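Side-chain contacts in oxidoreductase (Corynebacterium diphtheriae, PDB 3K1Y), which probably acts as a flavin-dependent oxidoreductase of the NADPH-dependent FMN reductase family, with a flavodoxin-like fold and FMN as its likely cofactor: residues D32-A37 / I122-A127; P61-A66 / F104-D109. All blocks are in the same frame, centred on the assembly; numbering follows the deposited sequence.

Interaction 1: D32-A37 / I122-A127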
loop_
_atom_site.group_PDB
_atom_site.type_symbol
_atom_site.label_atom_id
_atom_site.label_comp_id
_atom_site.label_asym_id
_atom_site.label_seq_id
_atom_site.Cartn_x
_atom_site.Cartn_y
_atom_site.Cartn_z
ATOM N N ASP A 32 18.199 6.866 -17.715
ATOM C CA ASP A 32 18.856 7.770 -18.656
ATOM C C ASP A 32 17.824 8.549 -19.464
ATOM O O ASP A 32 18.005 9.743 -19.718
ATOM C CB ASP A 32 19.783 7.004 -19.610
ATOM C CG ASP A 32 20.993 6.421 -18.901
ATOM O OD1 ASP A 32 21.351 6.940 -17.824
ATOM O OD2 ASP A 32 21.593 5.457 -19.427
ATOM N N SER A 33 16.749 7.882 -19.870
ATOM C CA SER A 33 15.715 8.565 -20.630
ATOM C C SER A 33 15.147 9.669 -19.773
ATOM O O SER A 33 14.920 10.785 -20.244
ATOM C CB SER A 33 14.591 7.607 -21.025
ATOM O OG SER A 33 14.982 6.801 -22.121
ATOM N N ILE A 34 14.934 9.366 -18.498
ATOM C CA ILE A 34 14.373 10.359 -17.601
ATOM C C ILE A 34 15.304 11.556 -17.421
ATOM O O ILE A 34 14.873 12.694 -17.584
ATOM C CB ILE A 34 14.020 9.750 -16.217
ATOM C CG1 ILE A 34 12.990 8.631 -16.389
ATOM C CG2 ILE A 34 13.438 10.834 -15.302
ATOM C CD1 ILE A 34 12.421 8.094 -15.095
ATOM N N SER A 35 16.577 11.320 -17.113
ATOM C CA SER A 35 17.487 12.447 -16.909
ATOM C C SER A 35 17.774 13.238 -18.178
ATOM O O SER A 35 18.087 14.423 -18.105
ATOM C CB SER A 35 18.795 11.993 -16.251
ATOM O OG SER A 35 19.291 10.817 -16.845
ATOM N N GLU A 36 17.666 12.592 -19.335
ATOM C CA GLU A 36 17.886 13.277 -20.610
ATOM C C GLU A 36 16.730 14.245 -20.829
ATOM O O GLU A 36 16.928 15.395 -21.207
ATOM C CB GLU A 36 17.942 12.272 -21.762
ATOM C CG GLU A 36 19.348 12.026 -22.293
ATOM C CD GLU A 36 19.708 10.544 -22.381
ATOM O OE1 GLU A 36 18.975 9.773 -23.047
ATOM O OE2 GLU A 36 20.736 10.153 -21.779
ATOM N N ALA A 37 15.514 13.773 -20.578
ATOM C CA ALA A 37 14.334 14.608 -20.730
ATOM C C ALA A 37 14.388 15.743 -19.694
ATOM O O ALA A 37 14.000 16.878 -19.978
ATOM C CB ALA A 37 13.072 13.767 -20.551
ATOM N N ILE A 122 11.332 12.447 -8.971
ATOM C CA ILE A 122 10.533 11.629 -9.883
ATOM C C ILE A 122 10.822 10.180 -9.492
ATOM O O ILE A 122 11.991 9.776 -9.407
ATOM C CB ILE A 122 10.964 11.759 -11.359
ATOM C CG1 ILE A 122 10.397 13.030 -11.986
ATOM C CG2 ILE A 122 10.497 10.521 -12.142
ATOM C CD1 ILE A 122 10.899 13.270 -13.392
ATOM N N ILE A 123 9.777 9.402 -9.246
ATOM C CA ILE A 123 9.975 8.001 -8.898
ATOM C C ILE A 123 9.721 7.141 -10.143
ATOM O O ILE A 123 8.808 7.413 -10.927
ATOM C CB ILE A 123 9.059 7.582 -7.727
ATOM C CG1 ILE A 123 7.608 7.941 -8.029
ATOM C CG2 ILE A 123 9.516 8.286 -6.437
ATOM C CD1 ILE A 123 6.646 7.457 -6.970
ATOM N N ALA A 124 10.552 6.129 -10.345
ATOM C CA ALA A 124 10.407 5.274 -11.508
ATOM C C ALA A 124 10.794 3.809 -11.279
ATOM O O ALA A 124 11.662 3.488 -10.455
ATOM C CB ALA A 124 11.217 5.857 -12.671
ATOM N N ALA A 125 10.144 2.924 -12.025
ATOM C CA ALA A 125 10.404 1.495 -11.936
ATOM C C ALA A 125 10.235 0.865 -13.310
ATOM O O ALA A 125 9.701 1.483 -14.231
ATOM C CB ALA A 125 9.449 0.854 -10.959
ATOM N N THR A 126 10.695 -0.367 -13.448
ATOM C CA THR A 126 10.568 -1.065 -14.712
ATOM C C THR A 126 10.395 -2.562 -14.510
ATOM O O THR A 126 10.712 -3.100 -13.451
ATOM C CB THR A 126 11.805 -0.843 -15.606
ATOM O OG1 THR A 126 11.636 -1.573 -16.826
ATOM C CG2 THR A 126 13.076 -1.334 -14.909
ATOM N N ALA A 127 9.893 -3.218 -15.546
ATOM C CA ALA A 127 9.681 -4.662 -15.558
ATOM C C ALA A 127 9.236 -5.011 -16.973
ATOM O O ALA A 127 9.226 -4.142 -17.854
ATOM C CB ALA A 127 8.613 -5.059 -14.546
#

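Interaction 2: P61-A66 / F104-D109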
loop_
_atom_site.group_PDB
_atom_site.type_symbol
_atom_site.label_atom_id
_atom_site.label_comp_id
_atom_site.label_asym_id
_atom_site.label_seq_id
_atom_site.Cartn_x
_atom_site.Cartn_y
_atom_site.Cartn_z
ATOM N N PRO A 61 29.925 -3.055 -2.144
ATOM C CA PRO A 61 30.858 -3.105 -1.012
ATOM C C PRO A 61 30.792 -1.891 -0.080
ATOM O O PRO A 61 30.903 -2.039 1.135
ATOM C CB PRO A 61 32.223 -3.255 -1.683
ATOM C CG PRO A 61 32.013 -2.658 -3.042
ATOM C CD PRO A 61 30.645 -3.153 -3.424
ATOM N N ASP A 62 30.613 -0.696 -0.633
ATOM C CA ASP A 62 30.536 0.505 0.201
ATOM C C ASP A 62 29.222 0.506 0.975
ATOM O O ASP A 62 29.144 0.981 2.114
ATOM C CB ASP A 62 30.606 1.770 -0.660
ATOM C CG ASP A 62 31.687 1.696 -1.720
ATOM O OD1 ASP A 62 31.557 0.853 -2.636
ATOM O OD2 ASP A 62 32.663 2.478 -1.640
ATOM N N LEU A 63 28.188 -0.033 0.342
ATOM C CA LEU A 63 26.873 -0.094 0.946
ATOM C C LEU A 63 26.843 -1.107 2.082
ATOM O O LEU A 63 26.456 -0.777 3.205
ATOM C CB LEU A 63 25.835 -0.460 -0.115
ATOM C CG LEU A 63 24.644 0.485 -0.296
ATOM C CD1 LEU A 63 25.100 1.931 -0.261
ATOM C CD2 LEU A 63 23.961 0.171 -1.614
HETATM N N MSE A 64 27.256 -2.334 1.802
HETATM C CA MSE A 64 27.240 -3.344 2.836
HETATM C C MSE A 64 28.397 -3.246 3.825
HETATM O O MSE A 64 28.642 -4.168 4.601
HETATM C CB MSE A 64 27.111 -4.735 2.204
HETATM C CG MSE A 64 25.629 -5.095 1.950
HETATM SE SE MSE A 64 25.259 -6.467 0.824
HETATM C CE MSE A 64 24.697 -5.601 -0.609
ATOM N N THR A 65 29.108 -2.119 3.787
ATOM C CA THR A 65 30.181 -1.846 4.745
ATOM C C THR A 65 29.526 -0.870 5.711
ATOM O O THR A 65 29.840 -0.846 6.899
ATOM C CB THR A 65 31.419 -1.177 4.117
ATOM O OG1 THR A 65 32.282 -2.184 3.582
ATOM C CG2 THR A 65 32.205 -0.393 5.165
ATOM N N ALA A 66 28.604 -0.070 5.183
ATOM C CA ALA A 66 27.864 0.880 5.996
ATOM C C ALA A 66 26.783 0.096 6.758
ATOM O O ALA A 66 26.074 0.649 7.600
ATOM C CB ALA A 66 27.227 1.941 5.119
ATOM N N PHE A 104 17.994 -1.337 -3.427
ATOM C CA PHE A 104 17.484 0.007 -3.598
ATOM C C PHE A 104 17.129 0.493 -2.198
ATOM O O PHE A 104 17.504 1.598 -1.792
ATOM C CB PHE A 104 16.230 -0.041 -4.479
ATOM C CG PHE A 104 15.512 1.278 -4.622
ATOM C CD1 PHE A 104 15.861 2.169 -5.631
ATOM C CD2 PHE A 104 14.435 1.596 -3.784
ATOM C CE1 PHE A 104 15.147 3.359 -5.817
ATOM C CE2 PHE A 104 13.717 2.776 -3.957
ATOM C CZ PHE A 104 14.072 3.663 -4.983
ATOM N N LYS A 105 16.419 -0.350 -1.454
ATOM C CA LYS A 105 15.994 0.010 -0.105
ATOM C C LYS A 105 17.181 0.261 0.815
ATOM O O LYS A 105 17.172 1.200 1.618
ATOM C CB LYS A 105 15.107 -1.090 0.492
ATOM C CG LYS A 105 14.535 -0.760 1.878
ATOM C CD LYS A 105 13.770 0.570 1.856
ATOM C CE LYS A 105 12.789 0.690 3.020
ATOM N NZ LYS A 105 13.415 0.562 4.366
HETATM N N MSE A 106 18.203 -0.574 0.694
HETATM C CA MSE A 106 19.375 -0.438 1.534
HETATM C C MSE A 106 19.973 0.956 1.446
HETATM O O MSE A 106 20.254 1.582 2.466
HETATM C CB MSE A 106 20.415 -1.475 1.140
HETATM C CG MSE A 106 21.547 -1.612 2.132
HETATM SE SE MSE A 106 22.637 -3.117 1.664
HETATM C CE MSE A 106 21.488 -4.536 2.336
ATOM N N PHE A 107 20.163 1.445 0.226
ATOM C CA PHE A 107 20.732 2.772 0.026
ATOM C C PHE A 107 19.978 3.792 0.874
ATOM O O PHE A 107 20.576 4.488 1.701
ATOM C CB PHE A 107 20.669 3.177 -1.451
ATOM C CG PHE A 107 21.235 4.551 -1.731
ATOM C CD1 PHE A 107 22.609 4.779 -1.690
ATOM C CD2 PHE A 107 20.389 5.621 -2.020
ATOM C CE1 PHE A 107 23.135 6.057 -1.938
ATOM C CE2 PHE A 107 20.899 6.896 -2.267
ATOM C CZ PHE A 107 22.281 7.112 -2.226
ATOM N N PHE A 108 18.668 3.877 0.677
ATOM C CA PHE A 108 17.868 4.815 1.450
ATOM C C PHE A 108 18.023 4.604 2.950
ATOM O O PHE A 108 18.162 5.574 3.697
ATOM C CB PHE A 108 16.402 4.723 1.035
ATOM C CG PHE A 108 16.145 5.287 -0.322
ATOM C CD1 PHE A 108 15.933 6.651 -0.490
ATOM C CD2 PHE A 108 16.212 4.472 -1.451
ATOM C CE1 PHE A 108 15.798 7.201 -1.760
ATOM C CE2 PHE A 108 16.079 5.012 -2.728
ATOM C CZ PHE A 108 15.872 6.379 -2.883
ATOM N N ASP A 109 18.016 3.349 3.397
ATOM C CA ASP A 109 18.183 3.078 4.823
ATOM C C ASP A 109 19.447 3.755 5.357
ATOM O O ASP A 109 19.482 4.245 6.485
ATOM C CB ASP A 109 18.302 1.572 5.095
ATOM C CG ASP A 109 17.048 0.803 4.732
ATOM O OD1 ASP A 109 15.946 1.389 4.763
ATOM O OD2 ASP A 109 17.168 -0.402 4.439
#

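Interaction 1: D32-A37 / I122-A127
Ile34, on the helical segment 32-37, and Ile122, on strand segment 122-127, bring the two backbones closest, with 8.7 Å between the Ile34 CA and Ile122 CA atoms. That gap is filled by side chains alone, and one isoleucine supplies all that segment 32-37 offers. Its CA-CB bond aims at the strand, and its two branches divide the work. The longer branch runs out extended, with CD1 trans to CA (chi2 -172°), and carries that methyl down to the small Ala124, where Ile34 CD1 and Ala124 CB lie 3.5 Å apart. The CG2 branch, anti to the backbone N, instead meets the end of Ile122, at 4.0 Å between Ile34 CG2 and Ile122 CD1; the two isoleucine side chains run antiparallel alongside one another. Ile122 and Ala124 share this side of the strand because side chains alternate along it. Ile123, between them, points to the other face and packs on helix 135-146. The contact is fully buried and purely apolar. Ile34 also rests on Val90 of strand 88-94, so it spans two neighbouring strands, while Ile122 is covered further by Ala178 and Leu182 of helix 165-188. Helix-on-sheet packing of this kind, aliphatic side chains closing over one face of a parallel sheet, belongs to the three-layered alpha/beta/alpha sandwich of the flavodoxin-like fold.

Interaction 2: P61-A66 / F104-D109
The ring of Phe107 is met at its edge, close to its own plane, by a methyl of Leu63, with 4.0 Å between Leu63 CD1 and Phe107 CD1. Nearer the start of the same helix, the ring of Phe104 carries Phe108 CE2 over one face, 3.3 Å above the plane and displaced toward the rim; this pair looks to the sheet and helix 135-146, not to segment 61-66. Phe107 also packs on Leu83 of helix 74-85. Leu63 sits between the Phe107 ring edge and the Met106 chain, Leu63 CG and Met106 CG lying 4.5 Å apart. Beside it are two selenomethionines, Met64 and Met106, their side chains roughly perpendicular. Met64 CG lies 3.6 Å from Met106 SE, although Met64 is poorly ordered. With CG anti to the backbone N (chi1 -168°) and chi2 extended, Met106 carries its selenium out to Met64; the bend at chi3 then only turns CE. Helix 102-110 connects strands 88-94 and 120-127 of the flavodoxin-like sheet, and here its outer side receives Leu63 at the end of helix 60-63, and Met64 just after it. A second subunit's Met64 and Met106 pack on their counterparts. Lys105 NZ bridges to the syn lone pair of Asp109 OD1 at 2.7 Å; it also bonds to Phe96 O and Tyr100 O of the second subunit, and Asp109 OD2 bonds to Gly102 N of that subunit.

From the N terminus the chain lays down strand 12-18, then helix 26-44, which provides the first half of interaction 1. After strand 49-55 comes helix 60-63, the start of interaction 2. That second loop is closed first, when the chain has passed through helix 74-85 and strand 88-94 and reaches helix 102-110. The larger loop closes only afterwards, at strand 120-127, so interaction 2 lies wholly within the span of interaction 1. Their centres are 21 Å apart and they do not touch. Interaction 1 packs helix 26-44 on strand 120-127, an inner strand one place from the edge strand 150-159, whereas interaction 2 joins the end of helix 60-63 and the residue that follows it to helix 102-110, near the boundary with a second subunit.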